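Local coordinates for protein D-psicose 3-epimerase (Agrobacterium tumefaciens, PDB 2HK0) that interconverts D-fructose and D-psicose by epimerising the sugar at C3, a metal-dependent reaction carried out in a TIM-barrel active site, at residues V179-T182 / A183-V187. Sequence-based numbering, arbitrary orientation.
Sequences VLNT and AAEGV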
loop_
_atom_site.group_PDB
_atom_site.type_symbol
_atom_site.label_atom_id
_atom_site.label_comp_id
_atom_site.label_asym_id
_atom_site.label_seq_id
_atom_site.Cartn_x
_atom_site.Cartn_y
_atom_site.Cartn_z
ATOM N N VAL A 179 -17.932 0.763 -22.622
ATOM C CA VAL A 179 -18.749 1.940 -22.332
ATOM C C VAL A 179 -18.563 2.534 -20.927
ATOM O O VAL A 179 -18.331 3.729 -20.789
ATOM C CB VAL A 179 -20.243 1.605 -22.569
ATOM C CG1 VAL A 179 -21.124 2.817 -22.255
ATOM C CG2 VAL A 179 -20.427 1.158 -24.024
ATOM N N LEU A 180 -18.676 1.700 -19.897
ATOM C CA LEU A 180 -18.502 2.154 -18.506
ATOM C C LEU A 180 -17.320 1.371 -17.893
ATOM O O LEU A 180 -17.442 0.178 -17.587
ATOM C CB LEU A 180 -19.793 1.905 -17.708
ATOM C CG LEU A 180 -21.105 2.415 -18.345
ATOM C CD1 LEU A 180 -22.312 2.007 -17.490
ATOM C CD2 LEU A 180 -21.069 3.939 -18.472
ATOM N N ASN A 181 -16.178 2.045 -17.745
ATOM C CA ASN A 181 -14.958 1.440 -17.201
ATOM C C ASN A 181 -14.543 2.081 -15.895
ATOM O O ASN A 181 -13.676 1.573 -15.175
ATOM C CB ASN A 181 -13.803 1.628 -18.179
ATOM C CG ASN A 181 -14.041 0.931 -19.488
ATOM O OD1 ASN A 181 -13.834 1.505 -20.547
ATOM N ND2 ASN A 181 -14.484 -0.320 -19.422
ATOM N N THR A 182 -15.189 3.187 -15.586
ATOM C CA THR A 182 -14.862 3.966 -14.412
ATOM C C THR A 182 -16.071 4.326 -13.534
ATOM O O THR A 182 -17.182 4.491 -14.044
ATOM C CB THR A 182 -14.172 5.246 -14.941
ATOM O OG1 THR A 182 -12.750 5.131 -14.785
ATOM C CG2 THR A 182 -14.725 6.443 -14.322
ATOM N N ALA A 183 -15.862 4.455 -12.223
ATOM C CA ALA A 183 -16.953 4.845 -11.341
ATOM C C ALA A 183 -17.550 6.181 -11.847
ATOM O O ALA A 183 -18.756 6.350 -11.886
ATOM C CB ALA A 183 -16.443 4.993 -9.897
ATOM N N ALA A 184 -16.695 7.114 -12.266
ATOM C CA ALA A 184 -17.174 8.413 -12.754
ATOM C C ALA A 184 -18.043 8.238 -13.999
ATOM O O ALA A 184 -19.037 8.941 -14.166
ATOM C CB ALA A 184 -15.991 9.333 -13.057
ATOM N N GLU A 185 -17.671 7.309 -14.876
ATOM C CA GLU A 185 -18.468 7.058 -16.075
ATOM C C GLU A 185 -19.780 6.388 -15.665
ATOM O O GLU A 185 -20.836 6.675 -16.237
ATOM C CB GLU A 185 -17.712 6.151 -17.054
ATOM C CG GLU A 185 -16.486 6.784 -17.692
ATOM C CD GLU A 185 -15.798 5.854 -18.681
ATOM O OE1 GLU A 185 -15.639 4.654 -18.370
ATOM O OE2 GLU A 185 -15.408 6.319 -19.767
ATOM N N GLY A 186 -19.707 5.495 -14.674
ATOM C CA GLY A 186 -20.893 4.799 -14.200
ATOM C C GLY A 186 -21.888 5.794 -13.630
ATOM O O GLY A 186 -23.082 5.737 -13.918
ATOM N N VAL A 187 -21.396 6.715 -12.816
ATOM C CA VAL A 187 -22.261 7.737 -12.242
ATOM C C VAL A 187 -22.892 8.630 -13.329
ATOM O O VAL A 187 -24.065 8.980 -13.235
ATOM C CB VAL A 187 -21.477 8.606 -11.250
ATOM C CG1 VAL A 187 -22.264 9.889 -10.928
ATOM C CG2 VAL A 187 -21.218 7.807 -9.955
HETATM O O HOH W 1 -14.596 4.422 -21.203
#
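Glu185 reaches back from the first turn of its helix to the loop that leads into it, and Glu185 OE1 accepts the backbone N-H of Asn181 N at 2.7 Å and 164°, met nearly along the C-O axis. Thr182 N gives Glu185 OE1 a weak, more bent bond, 3.2 Å and 125°. Glutamate suits the place because its chain, extended beyond CG (chi2 -178°), spans back to two successive amides. Asn181 suits its own: OD1 accepts from water 1, which also donates to Glu185 OE2, while ND2 donates to the carbonyls of Leu172 and Asn177. Lys142 NZ is hydrogen-bonded to Val179 O and only weakly ion-paired with Glu185 OE2, and Trp280 and Arg281 of the second subunit pack on Asn181 and on Thr182 and Glu185. This is the start of helix 183-193 in the TIM barrel. Thr182 is the N-cap but its side chain makes no capping bond, so only the weak Glu185 half of a capping box is present; Glu211 accepts Ala183 N-H. Thr182 O accepts Gly186 N at 2.8 Å, the first i to i+4 bond, and glycine puts no side chain beside that carbonyl. Leu180 CD2 makes van der Waals contact with Glu185 O at 3.5 Å.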